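Long-range contacts in aromatic-ring-hydroxylating dioxygenase beta subunit (Catenulispora acidiphila, PDB 6VW4), which is of unknown function but binds the aromatic polyketide-like acid S-DNPA in an NTF2-like pocket, and may have dioxygenase activity: residues 17-22 with 132-137; 43-49 with 61-65. One frame throughout, in Å; residues are numbered along the deposited sequence.

Contact 1. Residues 17-22 with 132-137. With SDN ([(3S)-9-hydroxy-1-methyl-10-oxo-4,10-dihydro-3H-benzo[g]isochromen-3-yl]acetic acid), chain C.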
loop_
_atom_site.group_PDB
_atom_site.type_symbol
_atom_site.label_atom_id
_atom_site.label_comp_id
_atom_site.label_asym_id
_atom_site.label_seq_id
_atom_site.Cartn_x
_atom_site.Cartn_y
_atom_site.Cartn_z
ATOM N N HIS A 17 -8.206 -3.334 11.045
ATOM C CA HIS A 17 -9.626 -3.010 10.974
ATOM C C HIS A 17 -9.984 -2.503 9.583
ATOM O O HIS A 17 -10.979 -2.921 8.997
ATOM C CB HIS A 17 -9.936 -1.950 12.059
ATOM C CG HIS A 17 -11.313 -1.370 11.992
ATOM N ND1 HIS A 17 -12.435 -2.046 12.435
ATOM C CD2 HIS A 17 -11.746 -0.154 11.563
ATOM C CE1 HIS A 17 -13.500 -1.285 12.243
ATOM N NE2 HIS A 17 -13.107 -0.123 11.742
ATOM N N GLN A 18 -9.174 -1.602 9.018
ATOM C CA GLN A 18 -9.506 -1.120 7.670
ATOM C C GLN A 18 -9.460 -2.248 6.653
ATOM O O GLN A 18 -10.330 -2.341 5.781
ATOM C CB GLN A 18 -8.578 0.015 7.262
ATOM C CG GLN A 18 -8.868 1.294 8.060
ATOM C CD GLN A 18 -7.862 2.355 7.791
ATOM O OE1 GLN A 18 -6.727 2.048 7.439
ATOM N NE2 GLN A 18 -8.262 3.619 7.953
ATOM N N ALA A 19 -8.484 -3.152 6.787
ATOM C CA ALA A 19 -8.375 -4.271 5.863
ATOM C C ALA A 19 -9.618 -5.147 5.910
ATOM O O ALA A 19 -10.205 -5.474 4.868
ATOM C CB ALA A 19 -7.141 -5.103 6.202
ATOM N N ARG A 20 -10.061 -5.515 7.122
ATOM C CA ARG A 20 -11.262 -6.353 7.246
ATOM C C ARG A 20 -12.493 -5.641 6.683
ATOM O O ARG A 20 -13.250 -6.227 5.910
ATOM C CB ARG A 20 -11.512 -6.743 8.711
ATOM C CG ARG A 20 -10.448 -7.619 9.338
ATOM C CD ARG A 20 -10.764 -9.093 9.283
ATOM N NE ARG A 20 -10.078 -9.819 10.358
ATOM C CZ ARG A 20 -9.393 -10.954 10.197
ATOM N NH1 ARG A 20 -9.295 -11.528 8.994
ATOM N NH2 ARG A 20 -8.800 -11.516 11.243
ATOM N N GLN A 21 -12.704 -4.376 7.056
ATOM C CA GLN A 21 -13.763 -3.581 6.454
ATOM C C GLN A 21 -13.790 -3.732 4.941
ATOM O O GLN A 21 -14.839 -3.988 4.346
ATOM C CB GLN A 21 -13.553 -2.094 6.726
ATOM C CG GLN A 21 -14.087 -1.587 7.931
ATOM C CD GLN A 21 -13.918 -0.095 8.005
ATOM O OE1 GLN A 21 -12.918 0.475 7.517
ATOM N NE2 GLN A 21 -14.850 0.551 8.680
ATOM N N MET A 22 -12.647 -3.466 4.288
ATOM C CA MET A 22 -12.650 -3.418 2.831
ATOM C C MET A 22 -12.736 -4.803 2.209
ATOM O O MET A 22 -13.230 -4.934 1.088
ATOM C CB MET A 22 -11.421 -2.693 2.283
ATOM C CG MET A 22 -11.337 -1.235 2.580
ATOM S SD MET A 22 -12.974 -0.422 2.764
ATOM C CE MET A 22 -13.064 -0.102 0.930
ATOM N N LEU A 132 -12.462 -1.960 17.670
ATOM C CA LEU A 132 -12.565 -0.655 17.027
ATOM C C LEU A 132 -13.813 -0.606 16.159
ATOM O O LEU A 132 -14.237 -1.614 15.578
ATOM C CB LEU A 132 -11.344 -0.370 16.136
ATOM C CG LEU A 132 -10.009 0.003 16.791
ATOM C CD1 LEU A 132 -8.918 0.088 15.700
ATOM C CD2 LEU A 132 -10.126 1.300 17.558
ATOM N N LEU A 133 -14.402 0.583 16.059
ATOM C CA LEU A 133 -15.453 0.808 15.081
ATOM C C LEU A 133 -15.257 2.176 14.463
ATOM O O LEU A 133 -14.688 3.067 15.091
ATOM C CB LEU A 133 -16.862 0.760 15.696
ATOM C CG LEU A 133 -17.372 -0.514 16.367
ATOM C CD1 LEU A 133 -18.439 -0.107 17.420
ATOM C CD2 LEU A 133 -17.911 -1.459 15.349
ATOM N N THR A 134 -15.796 2.351 13.254
ATOM C CA THR A 134 -15.658 3.597 12.509
ATOM C C THR A 134 -16.848 4.495 12.828
ATOM O O THR A 134 -17.993 4.175 12.498
ATOM C CB THR A 134 -15.577 3.338 10.990
ATOM O OG1 THR A 134 -14.609 2.344 10.705
ATOM C CG2 THR A 134 -15.194 4.602 10.188
ATOM N N ALA A 135 -16.567 5.604 13.469
ATOM C CA ALA A 135 -17.566 6.623 13.709
ATOM C C ALA A 135 -17.835 7.430 12.453
ATOM O O ALA A 135 -18.981 7.813 12.188
ATOM C CB ALA A 135 -17.091 7.556 14.816
ATOM N N SER A 136 -16.785 7.740 11.690
ATOM C CA SER A 136 -16.981 8.462 10.442
ATOM C C SER A 136 -15.905 8.131 9.409
ATOM O O SER A 136 -14.754 7.796 9.750
ATOM C CB SER A 136 -17.041 9.992 10.684
ATOM O OG SER A 136 -15.937 10.448 11.435
ATOM N N ARG A 137 -16.314 8.243 8.145
ATOM C CA ARG A 137 -15.447 8.125 6.979
ATOM C C ARG A 137 -15.826 9.219 5.985
ATOM O O ARG A 137 -16.971 9.297 5.526
ATOM C CB ARG A 137 -15.567 6.740 6.346
ATOM C CG ARG A 137 -14.944 6.646 4.960
ATOM C CD ARG A 137 -14.651 5.207 4.630
ATOM N NE ARG A 137 -13.560 4.726 5.453
ATOM C CZ ARG A 137 -13.209 3.450 5.541
ATOM N NH1 ARG A 137 -13.883 2.533 4.870
ATOM N NH2 ARG A 137 -12.210 3.085 6.333
HETATM O O4 SDN C . -15.662 2.586 1.555
HETATM C C11 SDN C . -14.628 3.397 1.085
HETATM C C12 SDN C . -14.692 4.024 -0.159
HETATM C C13 SDN C . -15.953 3.813 -1.029
HETATM O O5 SDN C . -16.841 3.131 -0.637
HETATM C C14 SDN C . -16.034 4.492 -2.384
HETATM C C15 SDN C . -17.301 4.306 -3.253
HETATM O O3 SDN C . -17.608 5.393 -4.154
HETATM C C16 SDN C . -18.293 3.150 -3.063
HETATM C C10 SDN C . -13.483 3.543 1.849
HETATM C C9 SDN C . -12.417 4.336 1.396
HETATM C C8 SDN C . -12.485 4.972 0.166
HETATM C C7 SDN C . -13.619 4.815 -0.625
HETATM C C6 SDN C . -13.685 5.523 -2.017
HETATM C C5 SDN C . -14.948 5.321 -2.852
HETATM C C4 SDN C . -15.043 5.988 -4.152
HETATM C C3 SDN C . -16.425 6.001 -4.786
HETATM C C2 SDN C . -16.139 5.148 -6.009
HETATM C C1 SDN C . -16.128 5.757 -7.395
HETATM O O2 SDN C . -16.296 6.991 -7.533
HETATM O O1 SDN C . -15.957 4.991 -8.388
HETATM O O HOH W 1 -12.354 2.675 9.407
#
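H17 and T134 meet edge-on: NE2 of H17 gives its hydrogen to OG1 of T134 at 3.1 Å, with an N-H...O angle of 166° and the oxygen in the ring plane. CG of H17 stands anti to the backbone N (chi1 172°), which carries the ring toward strand 132-134. There the imidazole is sandwiched near its rim, with CB of L132 over one face and CG of Q21 over the other. With an alanine in place of H17, T134 OG1 would probably lose its straight N-H donor and a gap would open between L132 CB and Q21 CG. The same hydroxyl also receives a weak, bent bond from NE2 of Q21 at 2.7 Å, and it donates to a water at 2.6 Å from OG1. That water in turn donates to OE1 of Q21, while the NE2 of Q21 has a stronger partner in T36. In this cone-like NTF2 (SnoaL-like) fold, helix 8-26 lies against the curved sheet; its segment crosses strand 132-134 at -57° with axes 10.0 Å apart, and across that interval the long side chains of H17 and Q21 make the contact. Past the classic beta bulge at A135 and S136, opposite V123, the strand resumes and R137 turns back toward the helix. Its NH2 makes a weak bond to OE1 of Q21 at 3.0 Å, but the salt bridge to D122 is its main hold. One guanidinium face is covered by C9 of SDN, and NH1 lies 3.2 Å from SDN C10. SD of M22, 3.7 Å from NH1 of R137, completes this buried, close-packed end at the ligand. The packing is looser at the other end, beside the partly exposed H17, where L133, also partly exposed, has its CB pointing away from the helix.

Contact 2. Residues 43-49 with 61-65. With SDN ([(3S)-9-hydroxy-1-methyl-10-oxo-4,10-dihydro-3H-benzo[g]isochromen-3-yl]acetic acid), chain C.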
loop_
_atom_site.group_PDB
_atom_site.type_symbol
_atom_site.label_atom_id
_atom_site.label_comp_id
_atom_site.label_asym_id
_atom_site.label_seq_id
_atom_site.Cartn_x
_atom_site.Cartn_y
_atom_site.Cartn_z
ATOM N N PHE A 43 -20.911 8.054 6.792
ATOM C CA PHE A 43 -20.191 7.618 5.596
ATOM C C PHE A 43 -20.462 8.591 4.454
ATOM O O PHE A 43 -21.503 8.500 3.803
ATOM C CB PHE A 43 -20.660 6.242 5.220
ATOM C CG PHE A 43 -19.912 5.612 4.072
ATOM C CD1 PHE A 43 -18.621 6.015 3.737
ATOM C CD2 PHE A 43 -20.495 4.575 3.349
ATOM C CE1 PHE A 43 -17.920 5.389 2.695
ATOM C CE2 PHE A 43 -19.802 3.953 2.294
ATOM C CZ PHE A 43 -18.513 4.356 1.977
ATOM N N ARG A 44 -19.534 9.508 4.203
ATOM C CA ARG A 44 -19.610 10.437 3.072
ATOM C C ARG A 44 -18.706 9.878 1.972
ATOM O O ARG A 44 -17.527 10.240 1.880
ATOM C CB ARG A 44 -19.196 11.842 3.513
ATOM C CG ARG A 44 -19.604 12.967 2.535
ATOM C CD ARG A 44 -18.951 12.849 1.141
ATOM N NE ARG A 44 -17.600 13.397 1.126
ATOM C CZ ARG A 44 -17.301 14.694 1.084
ATOM N NH1 ARG A 44 -16.032 15.077 1.076
ATOM N NH2 ARG A 44 -18.260 15.607 1.049
ATOM N N HIS A 45 -19.257 8.987 1.113
ATOM C CA HIS A 45 -18.428 8.296 0.122
ATOM C C HIS A 45 -18.144 9.140 -1.127
ATOM O O HIS A 45 -17.165 8.866 -1.836
ATOM C CB HIS A 45 -19.068 6.949 -0.296
ATOM C CG HIS A 45 -20.287 7.073 -1.162
ATOM N ND1 HIS A 45 -20.326 6.622 -2.468
ATOM C CD2 HIS A 45 -21.524 7.551 -0.887
ATOM C CE1 HIS A 45 -21.528 6.852 -2.967
ATOM N NE2 HIS A 45 -22.275 7.407 -2.027
ATOM N N THR A 46 -18.987 10.129 -1.443
ATOM C CA THR A 46 -18.760 10.928 -2.639
ATOM C C THR A 46 -19.066 12.398 -2.392
ATOM O O THR A 46 -20.150 12.732 -1.876
ATOM C CB THR A 46 -19.581 10.423 -3.841
ATOM O OG1 THR A 46 -20.969 10.301 -3.484
ATOM C CG2 THR A 46 -19.040 9.075 -4.340
ATOM N N PRO A 47 -18.156 13.296 -2.765
ATOM C CA PRO A 47 -18.400 14.726 -2.541
ATOM C C PRO A 47 -19.620 15.200 -3.319
ATOM O O PRO A 47 -19.947 14.679 -4.390
ATOM C CB PRO A 47 -17.115 15.396 -3.038
ATOM C CG PRO A 47 -16.072 14.278 -3.108
ATOM C CD PRO A 47 -16.858 13.041 -3.425
ATOM N N GLY A 48 -20.298 16.183 -2.753
ATOM C CA GLY A 48 -21.580 16.662 -3.275
ATOM C C GLY A 48 -22.798 15.948 -2.720
ATOM O O GLY A 48 -23.781 16.591 -2.360
ATOM N N ARG A 49 -22.744 14.621 -2.637
ATOM C CA ARG A 49 -23.835 13.841 -2.071
ATOM C C ARG A 49 -23.816 13.833 -0.539
ATOM O O ARG A 49 -22.756 13.768 0.109
ATOM C CB ARG A 49 -23.767 12.402 -2.585
ATOM C CG ARG A 49 -25.017 11.577 -2.342
ATOM C CD ARG A 49 -25.309 10.658 -3.537
ATOM N NE ARG A 49 -26.533 9.890 -3.300
ATOM C CZ ARG A 49 -26.645 8.568 -3.402
ATOM N NH1 ARG A 49 -25.612 7.814 -3.746
ATOM N NH2 ARG A 49 -27.810 7.994 -3.144
ATOM N N GLU A 61 -27.258 2.826 0.708
ATOM C CA GLU A 61 -26.518 3.604 -0.278
ATOM C C GLU A 61 -25.527 2.753 -1.065
ATOM O O GLU A 61 -25.196 3.119 -2.188
ATOM C CB GLU A 61 -25.771 4.754 0.382
ATOM C CG GLU A 61 -25.160 5.720 -0.647
ATOM C CD GLU A 61 -25.231 7.183 -0.209
ATOM O OE1 GLU A 61 -26.350 7.739 -0.186
ATOM O OE2 GLU A 61 -24.173 7.791 0.104
ATOM N N LEU A 62 -25.040 1.638 -0.512
ATOM C CA LEU A 62 -24.164 0.758 -1.279
ATOM C C LEU A 62 -24.948 -0.096 -2.267
ATOM O O LEU A 62 -24.429 -0.437 -3.339
ATOM C CB LEU A 62 -23.357 -0.149 -0.354
ATOM C CG LEU A 62 -22.320 0.565 0.513
ATOM C CD1 LEU A 62 -21.780 -0.401 1.567
ATOM C CD2 LEU A 62 -21.203 1.183 -0.316
ATOM N N ASN A 63 -26.184 -0.463 -1.921
ATOM C CA ASN A 63 -27.038 -1.173 -2.871
ATOM C C ASN A 63 -27.457 -0.259 -4.029
ATOM O O ASN A 63 -27.521 -0.705 -5.179
ATOM C CB ASN A 63 -28.262 -1.743 -2.144
ATOM C CG ASN A 63 -27.989 -3.098 -1.500
ATOM O OD1 ASN A 63 -27.252 -3.924 -2.033
ATOM N ND2 ASN A 63 -28.592 -3.329 -0.353
ATOM N N GLU A 64 -27.705 1.024 -3.753
ATOM C CA GLU A 64 -27.962 1.988 -4.822
ATOM C C GLU A 64 -26.774 2.098 -5.771
ATOM O O GLU A 64 -26.920 1.950 -6.990
ATOM C CB GLU A 64 -28.247 3.368 -4.232
ATOM C CG GLU A 64 -29.695 3.725 -3.949
ATOM C CD GLU A 64 -29.816 5.077 -3.240
ATOM O OE1 GLU A 64 -30.173 5.104 -2.035
ATOM O OE2 GLU A 64 -29.522 6.110 -3.886
ATOM N N PHE A 65 -25.595 2.413 -5.217
ATOM C CA PHE A 65 -24.379 2.635 -5.998
ATOM C C PHE A 65 -24.040 1.424 -6.857
ATOM O O PHE A 65 -23.643 1.572 -8.019
ATOM C CB PHE A 65 -23.226 2.973 -5.032
ATOM C CG PHE A 65 -21.893 3.142 -5.685
ATOM C CD1 PHE A 65 -21.101 2.038 -5.984
ATOM C CD2 PHE A 65 -21.424 4.409 -5.988
ATOM C CE1 PHE A 65 -19.876 2.192 -6.591
ATOM C CE2 PHE A 65 -20.201 4.574 -6.592
ATOM C CZ PHE A 65 -19.423 3.459 -6.897
HETATM O O4 SDN C . -15.662 2.586 1.555
HETATM C C11 SDN C . -14.628 3.397 1.085
HETATM C C12 SDN C . -14.692 4.024 -0.159
HETATM C C13 SDN C . -15.953 3.813 -1.029
HETATM O O5 SDN C . -16.841 3.131 -0.637
HETATM C C14 SDN C . -16.034 4.492 -2.384
HETATM C C15 SDN C . -17.301 4.306 -3.253
HETATM O O3 SDN C . -17.608 5.393 -4.154
HETATM C C16 SDN C . -18.293 3.150 -3.063
HETATM C C10 SDN C . -13.483 3.543 1.849
HETATM C C9 SDN C . -12.417 4.336 1.396
HETATM C C8 SDN C . -12.485 4.972 0.166
HETATM C C7 SDN C . -13.619 4.815 -0.625
HETATM C C6 SDN C . -13.685 5.523 -2.017
HETATM C C5 SDN C . -14.948 5.321 -2.852
HETATM C C4 SDN C . -15.043 5.988 -4.152
HETATM C C3 SDN C . -16.425 6.001 -4.786
HETATM C C2 SDN C . -16.139 5.148 -6.009
HETATM C C1 SDN C . -16.128 5.757 -7.395
HETATM O O2 SDN C . -16.296 6.991 -7.533
HETATM O O1 SDN C . -15.957 4.991 -8.388
#
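H45 has CG between its backbone N and carbonyl carbon (chi1 72°), and E61 has CG anti to its backbone N (chi1 -171°); together with the bend at chi2 of E61, these settings bring the imidazole and the carboxylate in from opposite directions. OE2 of E61 comes to the edge of the H45 ring, but the model is too close there and its exact position is doubtful. At another edge position, ND1 of H45 points almost straight at O3 of SDN (174°), but the 3.4 Å separation of ND1 and O3 makes this a weak hydrogen bond. F65 stands obliquely to the H45 ring, its CD2 3.9 Å from H45 CE1, and lays one face over the methyl carbon C16 of SDN. On the outer side, the R49 guanidinium stacks over the E61 carboxylate: OE1 sits above the guanidinium centre, 3.3 Å from R49 NH2, an attraction of charges with no N-H directed at it. R49 NH2 also reaches OE2 of E64 at 2.7 Å in a second salt bridge whose hydrogen bond is weak. E61 thus lies between the ligand-binding histidine and the surface arginine, and R49 probably helps to stabilise its negative charge. Deeper in, CE2 of F43 packs edge-on against CD2 of L62 at 4.1 Å, while F43 CZ lies 3.3 Å from SDN O5. Strand 41-44 and the type II turn from T46 to R49 therefore face helix 55-68 across one wall of the pocket; L62 continues onto F30 and Y33 of helix 30-34, and F43 rests on R137 of the neighbouring strand 132-139.

In the fold
The centres of contacts 1 and 2 lie about 16 Å apart in one SnoaL-like domain. Along the chain the order is 17-22, 43-49, 61-65, 132-137, so both halves of contact 2 fall between those of contact 1. The sheet joins them: strands 41-44 and 132-139 are parallel neighbours, with a probable hydrogen bond from R44 N to R137 O at 2.9 Å. Helices 8-26 and 55-68 supply the remaining segments. Both contacts touch SDN, contact 1 at the terminal ring of its fused system and contact 2 at its oxygens and the pyran end, so together they line successive parts of one pocket.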